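Local coordinates for nuclease NucT (Helicobacter pylori, PDB 6EHI), which belongs to the PLD-like family of nucleases and is built here as an assembly of two identical subunits, at residues Phe41-Arg44 against Asp45-Arg48; Gln74-Ile77 against Gly78-Lys82; Trp124-Asn127 against Ala128-Asn132; Lys149-Tyr152 against Gln153-Leu156. The protein carries 1 engineered substitution. One frame throughout, in Å; residues are numbered along the deposited sequence.

Contact 1 of 4, residues Phe41-Arg44 against Asp45-Arg48; sequences FTHR and DIAR
His43 meets the first turn of the helix that follows it with both its imidazole and its carbonyl. The ring takes a weak hydrogen bond from Asp45 N, which lies at the ring edge 3.3 Å from His43 ND1, while Ile46 CG1 sits over one face in a CH-pi contact, offset toward the rim. A chi1 of -161° sets the imidazole opposite its own backbone N and beside this turn, where Asp45 CB lies 3.6 Å from His43 CE1. The carbonyl oxygen His43 O receives Ala47 N at 3.2 Å in the carbonyl plane, together with a weak bond from Ile46 N. On the inner side the Phe41 ring brings its edge up to Ala47 N, with CZ 4.0 Å from Ala47 CB and CE1 3.9 Å from Ile46 CB. At the solvent side Arg48 NH1 lies over one face of the Arg44 guanidinium, 3.3 Å from Arg44 CZ, the two planes 68° apart. The two guanidinium groups carry like charge, and the salt bridge of Arg48 NH2 to Asp45 OD1 at 2.9 Å probably makes their closeness tolerable.

Farther out, Ile46 rests on Leu20, Ile24 and Ile27 of helix 16-28, Phe41 makes an edge-to-face stack with Trp124, and Phe41 O accepts a hydrogen bond from the hydroxyl of Thr76. With its side chain turned onto an amide of the first turn, His43 is the N-cap of helix 44-54, in the loop that leads out of strand 33-38 of the PLD-like domain.

Contact 2 of 4, residues Gln74-Ile77 against Gly78-Lys82; sequences QSTI and GYLDK
Thr76 O is met by Leu80 N at 3.0 Å, nearly along the carbonyl direction, and Ile77 O receives weaker bonds from Leu80 N and Asp81 N, so the backbone from Thr76 onward closes into about one short helical turn. The side chains of the second half crowd round the same oxygens: Leu80 CG lies 3.6 Å and Tyr79 CB 3.5 Å from Thr76 O, and Asp81 CB is 3.3 Å from Ile77 O. Ahead of the turn, the Ser75 hydroxyl accepts from Ile77 N; a chi1 of 171° sets OG opposite the backbone N of the serine, where it can meet that amide. The bond is 3.1 Å from Ile77 N to Ser75 OG and almost straight at 172°, an ST turn that caps helix 77-80 of the PLD-like domain. Ser75 OG is also hydrogen-bonded to Asn69 OD1, a second partner that helps fix its rotation. A water joins the two halves, 2.9 Å from Ser75 O and 3.1 Å from Gly78 N, linking the loop carbonyl to an amide of the first turn.

Thr76 OG1 is hydrogen-bonded to Tyr64 OH. Ile77 leans on Val88 and Leu90 of strand 86-91, whereas Leu80 packs against Ile62 and Tyr64 of strand 59-65. On the side of helix 44-54, the Tyr79 ring takes part in a cation-pi interaction with Lys51.

Contact 3 of 4, residues Trp124-Asn127 against Ala128-Asn132; sequences WSKN and AFENN. With GOL (glycerol), chain N; ACT (acetate ion), chain M.
Lys126 and Glu130 run side by side and point the same way, Glu130 OE2 lying 3.2 Å from Lys126 CE. The bent end of the lysine turns Lys126 NZ away from the carboxylate and leaves it 4.2 Å from Glu130 OE2, near enough for attraction but beyond a salt bridge. One residue on, Asn127 and Asn131 are turned obliquely, their amide planes 51° apart, and Asn131 ND2 gives only a weak bond to Asn127 OD1 at 3.3 Å; the stronger partner of that oxygen is Tyr101 OH of the second subunit. Phe129 presents its ring edge to Ser125 O, with CD2 3.4 Å away, while packing on Ala19, Leu20 and Leu23 of helix 16-28.

Ser125 is the N-cap of the short helix 126-130: its OG, placed between the backbone N and the carbonyl carbon (chi1 69°), accepts from Ala128 N at 2.9 Å. The same hydroxyl is hydrogen-bonded to glycerol O2 at 2.7 Å, and Asn132 ND2 donates to glycerol O1 at a nearly straight 170°; the glycerol, probably from the crystallisation liquor, also reaches Ser40 OG. The Trp124 side chain touches Ile36 and Ile38 of strand 33-38, and its NE1 is bonded at the ring edge to acetate OXT at 3.0 Å; Ala122 N also binds this acetate. Asn132 OD1, in the loop after the helix, accepts from Ile104 N of the second subunit.

Contact 4 of 4, residues Lys149-Tyr152 against Gln153-Leu156; sequences KSYY and QKML
With chi1 at -171°, Tyr152 carries its ring out from the helix, where the CE2 corner comes beside the methyls of Leu156, whose own chi1 of -144° lies off the staggered positions and sets them to meet that ring. Tyr152 CE2 lies 3.9 Å from Leu156 CD2 and 4.1 Å from Leu156 CD1, the two side chains crossing at a slant one turn apart. Beneath them the backbone keeps the i to i+4 bonding of an alpha helix: Leu156 N reaches Tyr152 O at 2.8 Å, Met155 N bonds to Tyr151 O and Gln153 N to Lys149 O, whereas Lys154 N to Ser150 O is weak. Gln153 CG and Met155 CG lie beside the carbonyls one turn back, those of Lys149 and Tyr151.

This is the second half of helix 142-158, which lies against the mixed sheet of the PLD-like domain, and Tyr152 is buried in that interface. Its ring packs on Gln61 and Ile63 of strand 59-65 and Ile111 of strand 108-112, and its hydroxyl is hydrogen-bonded to Ile36 O of strand 33-38. Met155 also packs on Ile63. On another side of the helix Tyr151 CD1 approaches Lys154 CD at 4.4 Å, and the Tyr151 ring meets the ring of Tyr14 of the second subunit, with Lys154 and Met155 against the same tyrosine.

The four contacts follow one another along the chain without overlap, all within the PLD-like domain. Contacts 1 and 2 have centres about 9 Å apart and touch where Phe41 meets Thr76, joining the starts of helices 44-54 and 77-80. Contact 1 also touches contact 3, about 11 Å away between centres, through Trp124 O and the amides of Thr42 and His43. Three helix starts are thus tied together through loops. Contact 4, on helix 142-158, lies across the chain's centre from contacts 1 and 3, about 23 and 27 Å away between centres. Contacts 3 and 4 both reach the second subunit, so the dimer interface draws on two distant parts of the fold.

Contact 1 of 4, residues Phe41-Arg44 against Asp45-Arg48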
loop_
_atom_site.group_PDB
_atom_site.type_symbol
_atom_site.label_atom_id
_atom_site.label_comp_id
_atom_site.label_asym_id
_atom_site.label_seq_id
_atom_site.Cartn_x
_atom_site.Cartn_y
_atom_site.Cartn_z
ATOM N N PHE A 41 5.885 9.421 -7.185
ATOM C CA PHE A 41 5.174 9.459 -8.417
ATOM C C PHE A 41 6.163 9.989 -9.478
ATOM O O PHE A 41 6.381 11.181 -9.631
ATOM C CB PHE A 41 3.926 10.322 -8.264
ATOM C CG PHE A 41 3.103 10.519 -9.482
ATOM C CD1 PHE A 41 3.338 9.831 -10.702
ATOM C CD2 PHE A 41 2.130 11.494 -9.477
ATOM C CE1 PHE A 41 2.572 10.068 -11.831
ATOM C CE2 PHE A 41 1.348 11.785 -10.604
ATOM C CZ PHE A 41 1.512 11.007 -11.786
ATOM N N THR A 42 6.738 9.050 -10.198
ATOM C CA THR A 42 7.740 9.320 -11.213
ATOM C C THR A 42 7.333 8.811 -12.607
ATOM O O THR A 42 7.960 9.152 -13.581
ATOM C CB THR A 42 9.097 8.713 -10.811
ATOM O OG1 THR A 42 8.927 7.290 -10.738
ATOM C CG2 THR A 42 9.666 9.270 -9.473
ATOM N N HIS A 43 6.283 8.019 -12.694
ATOM C CA HIS A 43 5.833 7.363 -13.901
ATOM C C HIS A 43 5.213 8.363 -14.849
ATOM O O HIS A 43 4.025 8.793 -14.697
ATOM C CB HIS A 43 4.834 6.263 -13.499
ATOM C CG HIS A 43 4.644 5.248 -14.563
ATOM N ND1 HIS A 43 4.431 5.574 -15.884
ATOM C CD2 HIS A 43 4.748 3.905 -14.518
ATOM C CE1 HIS A 43 4.331 4.450 -16.593
ATOM N NE2 HIS A 43 4.476 3.427 -15.780
ATOM N N ARG A 44 5.966 8.688 -15.902
ATOM C CA ARG A 44 5.538 9.703 -16.877
ATOM C C ARG A 44 4.268 9.413 -17.678
ATOM O O ARG A 44 3.578 10.348 -18.113
ATOM C CB ARG A 44 6.722 10.052 -17.828
ATOM C CG ARG A 44 7.773 10.895 -17.093
ATOM C CD ARG A 44 9.029 11.242 -17.900
ATOM N NE ARG A 44 8.830 12.349 -18.859
ATOM C CZ ARG A 44 8.791 12.267 -20.213
ATOM N NH1 ARG A 44 8.888 11.107 -20.912
ATOM N NH2 ARG A 44 8.610 13.397 -20.904
ATOM N N ASP A 45 3.978 8.149 -17.923
ATOM C CA ASP A 45 2.745 7.825 -18.617
ATOM C C ASP A 45 1.540 8.104 -17.748
ATOM O O ASP A 45 0.532 8.607 -18.260
ATOM C CB ASP A 45 2.683 6.393 -19.177
ATOM C CG ASP A 45 3.791 6.102 -20.254
ATOM O OD1 ASP A 45 4.271 7.041 -20.923
ATOM O OD2 ASP A 45 4.161 4.934 -20.384
ATOM N N ILE A 46 1.637 7.861 -16.434
ATOM C CA ILE A 46 0.495 8.189 -15.584
ATOM C C ILE A 46 0.317 9.730 -15.511
ATOM O O ILE A 46 -0.809 10.182 -15.420
ATOM C CB ILE A 46 0.682 7.628 -14.146
ATOM C CG1 ILE A 46 0.778 6.090 -14.172
ATOM C CG2 ILE A 46 -0.524 7.960 -13.289
ATOM C CD1 ILE A 46 1.208 5.408 -12.909
ATOM N N ALA A 47 1.402 10.466 -15.437
ATOM C CA ALA A 47 1.334 11.927 -15.440
ATOM C C ALA A 47 0.656 12.420 -16.742
ATOM O O ALA A 47 -0.142 13.342 -16.721
ATOM C CB ALA A 47 2.686 12.572 -15.269
ATOM N N ARG A 48 1.019 11.818 -17.863
ATOM C CA ARG A 48 0.403 12.253 -19.150
ATOM C C ARG A 48 -1.070 11.976 -19.098
ATOM O O ARG A 48 -1.827 12.751 -19.588
ATOM C CB ARG A 48 1.123 11.628 -20.361
ATOM C CG ARG A 48 2.378 12.391 -20.675
ATOM C CD ARG A 48 2.939 12.048 -22.054
ATOM N NE ARG A 48 3.723 10.817 -21.935
ATOM C CZ ARG A 48 4.995 10.783 -21.534
ATOM N NH1 ARG A 48 5.621 11.914 -21.186
ATOM N NH2 ARG A 48 5.616 9.607 -21.406
#

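Contact 2 of 4, residues Gln74-Ile77 against Gly78-Lys82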
loop_
_atom_site.group_PDB
_atom_site.type_symbol
_atom_site.label_atom_id
_atom_site.label_comp_id
_atom_site.label_asym_id
_atom_site.label_seq_id
_atom_site.Cartn_x
_atom_site.Cartn_y
_atom_site.Cartn_z
ATOM N N GLN A 74 13.087 13.978 -10.578
ATOM C CA GLN A 74 12.459 12.797 -11.190
ATOM C C GLN A 74 10.990 12.773 -10.799
ATOM O O GLN A 74 10.223 12.007 -11.420
ATOM C CB GLN A 74 13.085 11.482 -10.721
ATOM C CG GLN A 74 14.266 11.016 -11.580
ATOM C CD GLN A 74 15.424 11.923 -11.397
ATOM O OE1 GLN A 74 16.042 11.917 -10.329
ATOM N NE2 GLN A 74 15.732 12.729 -12.426
ATOM N N SER A 75 10.607 13.589 -9.823
ATOM C CA SER A 75 9.157 13.686 -9.441
ATOM C C SER A 75 8.382 14.392 -10.485
ATOM O O SER A 75 8.881 15.290 -11.142
ATOM C CB SER A 75 8.965 14.370 -8.120
ATOM O OG SER A 75 7.557 14.647 -7.854
ATOM N N THR A 76 7.142 13.951 -10.679
ATOM C CA THR A 76 6.195 14.582 -11.603
ATOM C C THR A 76 5.626 15.934 -11.097
ATOM O O THR A 76 4.931 16.615 -11.861
ATOM C CB THR A 76 5.014 13.682 -11.944
ATOM O OG1 THR A 76 4.363 13.276 -10.724
ATOM C CG2 THR A 76 5.403 12.414 -12.694
ATOM N N ILE A 77 5.861 16.290 -9.833
ATOM C CA ILE A 77 5.235 17.491 -9.269
ATOM C C ILE A 77 5.517 18.745 -10.112
ATOM O O ILE A 77 4.599 19.484 -10.391
ATOM C CB ILE A 77 5.509 17.677 -7.739
ATOM C CG1 ILE A 77 4.607 18.741 -7.168
ATOM C CG2 ILE A 77 6.993 17.882 -7.388
ATOM C CD1 ILE A 77 4.562 18.726 -5.663
ATOM N N GLY A 78 6.784 18.909 -10.519
ATOM C CA GLY A 78 7.162 20.035 -11.365
ATOM C C GLY A 78 6.497 20.041 -12.721
ATOM O O GLY A 78 6.070 21.058 -13.182
ATOM N N TYR A 79 6.337 18.873 -13.301
ATOM C CA TYR A 79 5.729 18.661 -14.623
ATOM C C TYR A 79 4.236 18.988 -14.537
ATOM O O TYR A 79 3.692 19.512 -15.462
ATOM C CB TYR A 79 6.094 17.212 -15.088
ATOM C CG TYR A 79 5.549 16.683 -16.408
ATOM C CD1 TYR A 79 5.960 17.218 -17.643
ATOM C CD2 TYR A 79 4.674 15.586 -16.435
ATOM C CE1 TYR A 79 5.469 16.721 -18.855
ATOM C CE2 TYR A 79 4.193 15.080 -17.642
ATOM C CZ TYR A 79 4.594 15.646 -18.842
ATOM O OH TYR A 79 4.105 15.125 -20.011
ATOM N N LEU A 80 3.584 18.771 -13.369
ATOM C CA LEU A 80 2.169 18.964 -13.257
ATOM C C LEU A 80 1.750 20.229 -12.535
ATOM O O LEU A 80 0.586 20.663 -12.626
ATOM C CB LEU A 80 1.554 17.729 -12.550
ATOM C CG LEU A 80 1.622 16.417 -13.309
ATOM C CD1 LEU A 80 1.097 15.334 -12.418
ATOM C CD2 LEU A 80 0.687 16.548 -14.498
ATOM N N ASP A 81 2.672 20.861 -11.849
ATOM C CA ASP A 81 2.352 21.975 -10.947
ATOM C C ASP A 81 1.367 23.073 -11.444
ATOM O O ASP A 81 0.281 23.309 -10.857
ATOM C CB ASP A 81 3.668 22.625 -10.506
ATOM C CG ASP A 81 3.470 23.879 -9.658
ATOM O OD1 ASP A 81 2.422 24.077 -8.998
ATOM O OD2 ASP A 81 4.426 24.691 -9.634
ATOM N N LYS A 82 1.744 23.729 -12.501
ATOM C CA LYS A 82 0.924 24.833 -13.007
ATOM C C LYS A 82 -0.012 24.397 -14.149
ATOM O O LYS A 82 -0.555 25.221 -14.855
ATOM C CB LYS A 82 1.821 26.033 -13.409
ATOM C CG LYS A 82 2.313 26.894 -12.234
ATOM C CD LYS A 82 3.451 27.844 -12.637
ATOM C CE LYS A 82 4.539 27.892 -11.584
ATOM N NZ LYS A 82 3.989 28.384 -10.291
HETATM O O HOH W 1 9.569 17.812 -9.832
#

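Contact 3 of 4, residues Trp124-Asn127 against Ala128-Asn132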
loop_
_atom_site.group_PDB
_atom_site.type_symbol
_atom_site.label_atom_id
_atom_site.label_comp_id
_atom_site.label_asym_id
_atom_site.label_seq_id
_atom_site.Cartn_x
_atom_site.Cartn_y
_atom_site.Cartn_z
ATOM N N TRP A 124 3.840 5.132 -7.759
ATOM C CA TRP A 124 3.529 5.407 -9.183
ATOM C C TRP A 124 4.840 5.641 -9.902
ATOM O O TRP A 124 5.205 6.741 -10.248
ATOM C CB TRP A 124 2.525 6.544 -9.353
ATOM C CG TRP A 124 1.132 6.226 -8.872
ATOM C CD1 TRP A 124 0.770 5.142 -8.165
ATOM C CD2 TRP A 124 -0.001 7.042 -8.958
ATOM N NE1 TRP A 124 -0.570 5.184 -7.946
ATOM C CE2 TRP A 124 -1.050 6.357 -8.411
ATOM C CE3 TRP A 124 -0.246 8.325 -9.545
ATOM C CZ2 TRP A 124 -2.342 6.877 -8.337
ATOM C CZ3 TRP A 124 -1.494 8.779 -9.583
ATOM C CH2 TRP A 124 -2.541 8.091 -8.948
ATOM N N SER A 125 5.505 4.510 -10.130
ATOM C CA SER A 125 6.860 4.438 -10.740
ATOM C C SER A 125 6.898 3.287 -11.733
ATOM O O SER A 125 6.128 2.325 -11.576
ATOM C CB SER A 125 7.851 4.201 -9.620
ATOM O OG SER A 125 7.747 2.917 -9.034
ATOM N N LYS A 126 7.780 3.372 -12.731
ATOM C CA LYS A 126 8.015 2.219 -13.565
ATOM C C LYS A 126 8.445 1.043 -12.666
ATOM O O LYS A 126 7.993 -0.090 -12.922
ATOM C CB LYS A 126 9.008 2.566 -14.668
ATOM C CG LYS A 126 8.363 3.507 -15.689
ATOM C CD LYS A 126 9.337 3.980 -16.780
ATOM C CE LYS A 126 9.599 2.934 -17.835
ATOM N NZ LYS A 126 11.041 3.029 -18.182
ATOM N N ASN A 127 9.243 1.276 -11.616
ATOM C CA ASN A 127 9.762 0.225 -10.724
ATOM C C ASN A 127 8.662 -0.608 -10.187
ATOM O O ASN A 127 8.707 -1.830 -10.241
ATOM C CB ASN A 127 10.609 0.753 -9.589
ATOM C CG ASN A 127 12.025 0.965 -9.993
ATOM O OD1 ASN A 127 12.513 0.290 -10.891
ATOM N ND2 ASN A 127 12.660 1.898 -9.410
ATOM N N ALA A 128 7.621 0.058 -9.720
ATOM C CA ALA A 128 6.453 -0.642 -9.163
ATOM C C ALA A 128 5.623 -1.450 -10.215
ATOM O O ALA A 128 5.158 -2.540 -9.970
ATOM C CB ALA A 128 5.623 0.420 -8.456
ATOM N N PHE A 129 5.446 -0.922 -11.418
ATOM C CA PHE A 129 4.656 -1.484 -12.426
ATOM C C PHE A 129 5.441 -2.450 -13.352
ATOM O O PHE A 129 4.876 -3.032 -14.276
ATOM C CB PHE A 129 3.939 -0.380 -13.156
ATOM C CG PHE A 129 2.783 0.158 -12.413
ATOM C CD1 PHE A 129 1.648 -0.549 -12.393
ATOM C CD2 PHE A 129 2.854 1.355 -11.668
ATOM C CE1 PHE A 129 0.569 -0.134 -11.736
ATOM C CE2 PHE A 129 1.756 1.801 -10.993
ATOM C CZ PHE A 129 0.610 1.075 -11.018
ATOM N N GLU A 130 6.740 -2.585 -13.115
ATOM C CA GLU A 130 7.564 -3.469 -13.983
ATOM C C GLU A 130 8.306 -4.509 -13.209
ATOM O O GLU A 130 8.427 -5.594 -13.731
ATOM C CB GLU A 130 8.565 -2.616 -14.796
ATOM C CG GLU A 130 7.846 -1.691 -15.763
ATOM C CD GLU A 130 8.729 -0.745 -16.564
ATOM O OE1 GLU A 130 9.968 -0.914 -16.557
ATOM O OE2 GLU A 130 8.139 0.162 -17.224
ATOM N N ASN A 131 8.851 -4.194 -12.038
ATOM C CA ASN A 131 9.785 -5.072 -11.353
ATOM C C ASN A 131 9.365 -5.617 -9.952
ATOM O O ASN A 131 9.977 -6.546 -9.439
ATOM C CB ASN A 131 11.103 -4.324 -11.223
ATOM C CG ASN A 131 11.566 -3.723 -12.551
ATOM O OD1 ASN A 131 11.385 -4.324 -13.644
ATOM N ND2 ASN A 131 12.115 -2.534 -12.471
ATOM N N ASN A 132 8.319 -5.045 -9.344
ATOM C CA ASN A 132 8.053 -5.290 -7.944
ATOM C C ASN A 132 6.909 -6.211 -7.749
ATOM O O ASN A 132 6.090 -6.336 -8.645
ATOM C CB ASN A 132 7.686 -3.946 -7.238
ATOM C CG ASN A 132 8.871 -3.015 -7.100
ATOM O OD1 ASN A 132 10.015 -3.363 -7.391
ATOM N ND2 ASN A 132 8.598 -1.770 -6.627
HETATM C C1 GOL N . 10.136 1.444 -5.204
HETATM O O1 GOL N . 10.860 0.478 -5.863
HETATM C C2 GOL N . 9.735 2.490 -6.180
HETATM O O2 GOL N . 8.340 2.294 -6.433
HETATM C C3 GOL N . 10.042 3.866 -5.595
HETATM O O3 GOL N . 9.268 4.904 -6.219
HETATM C C ACT M . -1.754 1.950 -5.752
HETATM O O ACT M . -1.361 0.939 -5.051
HETATM O OXT ACT M . -0.932 2.685 -6.322
HETATM C CH3 ACT M . -3.199 2.287 -5.966
#

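Contact 4 of 4, residues Lys149-Tyr152 against Gln153-Leu156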
loop_
_atom_site.group_PDB
_atom_site.type_symbol
_atom_site.label_atom_id
_atom_site.label_comp_id
_atom_site.label_asym_id
_atom_site.label_seq_id
_atom_site.Cartn_x
_atom_site.Cartn_y
_atom_site.Cartn_z
ATOM N N LYS A 149 -12.846 10.134 0.534
ATOM C CA LYS A 149 -13.087 11.553 0.209
ATOM C C LYS A 149 -13.054 12.446 1.447
ATOM O O LYS A 149 -12.412 13.521 1.428
ATOM C CB LYS A 149 -14.342 11.798 -0.625
ATOM C CG LYS A 149 -14.172 11.468 -2.106
ATOM C CD LYS A 149 -15.433 11.797 -2.914
ATOM C CE LYS A 149 -15.065 12.535 -4.196
ATOM N NZ LYS A 149 -16.238 12.992 -4.977
ATOM N N SER A 150 -13.641 11.993 2.571
ATOM C CA SER A 150 -13.695 12.818 3.742
ATOM C C SER A 150 -12.347 13.125 4.340
ATOM O O SER A 150 -12.004 14.283 4.701
ATOM C CB SER A 150 -14.632 12.166 4.818
ATOM O OG SER A 150 -14.473 12.860 6.032
ATOM N N TYR A 151 -11.521 12.054 4.425
ATOM C CA TYR A 151 -10.235 12.272 5.001
ATOM C C TYR A 151 -9.324 12.910 3.980
ATOM O O TYR A 151 -8.409 13.489 4.406
ATOM C CB TYR A 151 -9.629 11.005 5.547
ATOM C CG TYR A 151 -10.296 10.515 6.830
ATOM C CD1 TYR A 151 -10.054 11.117 8.000
ATOM C CD2 TYR A 151 -11.140 9.447 6.805
ATOM C CE1 TYR A 151 -10.652 10.693 9.184
ATOM C CE2 TYR A 151 -11.800 9.020 7.982
ATOM C CZ TYR A 151 -11.515 9.643 9.153
ATOM O OH TYR A 151 -12.057 9.343 10.398
ATOM N N TYR A 152 -9.582 12.713 2.712
ATOM C CA TYR A 152 -8.781 13.383 1.680
ATOM C C TYR A 152 -8.856 14.930 1.874
ATOM O O TYR A 152 -7.841 15.652 1.861
ATOM C CB TYR A 152 -9.217 12.981 0.293
ATOM C CG TYR A 152 -8.239 13.522 -0.745
ATOM C CD1 TYR A 152 -7.103 12.832 -1.111
ATOM C CD2 TYR A 152 -8.405 14.778 -1.278
ATOM C CE1 TYR A 152 -6.212 13.345 -2.053
ATOM C CE2 TYR A 152 -7.539 15.279 -2.234
ATOM C CZ TYR A 152 -6.414 14.571 -2.627
ATOM O OH TYR A 152 -5.509 15.084 -3.543
ATOM N N GLN A 153 -10.045 15.419 2.043
ATOM C CA GLN A 153 -10.266 16.860 2.349
ATOM C C GLN A 153 -9.556 17.358 3.554
ATOM O O GLN A 153 -8.964 18.448 3.500
ATOM C CB GLN A 153 -11.779 17.116 2.486
ATOM C CG GLN A 153 -12.517 16.954 1.161
ATOM C CD GLN A 153 -11.924 17.720 -0.018
ATOM O OE1 GLN A 153 -11.989 18.931 -0.059
ATOM N NE2 GLN A 153 -11.316 17.018 -0.954
ATOM N N LYS A 154 -9.498 16.547 4.618
ATOM C CA LYS A 154 -8.726 16.885 5.810
ATOM C C LYS A 154 -7.218 16.925 5.503
ATOM O O LYS A 154 -6.523 17.862 5.877
ATOM C CB LYS A 154 -8.961 15.892 6.978
ATOM C CG LYS A 154 -10.330 16.026 7.659
ATOM C CD LYS A 154 -10.439 15.345 9.022
ATOM C CE LYS A 154 -9.253 15.488 9.972
ATOM N NZ LYS A 154 -9.250 16.631 10.923
ATOM N N MET A 155 -6.747 15.909 4.743
ATOM C CA MET A 155 -5.371 15.949 4.278
ATOM C C MET A 155 -5.058 17.232 3.485
ATOM O O MET A 155 -3.925 17.804 3.626
ATOM C CB MET A 155 -5.040 14.728 3.440
ATOM C CG MET A 155 -5.058 13.523 4.373
ATOM S SD MET A 155 -4.863 11.972 3.435
ATOM C CE MET A 155 -3.178 12.115 2.919
ATOM N N LEU A 156 -5.939 17.596 2.602
ATOM C CA LEU A 156 -5.738 18.735 1.707
ATOM C C LEU A 156 -5.569 20.007 2.500
ATOM O O LEU A 156 -4.792 20.905 2.134
ATOM C CB LEU A 156 -6.954 18.868 0.783
ATOM C CG LEU A 156 -6.730 19.326 -0.645
ATOM C CD1 LEU A 156 -5.529 18.774 -1.383
ATOM C CD2 LEU A 156 -8.043 19.016 -1.411
#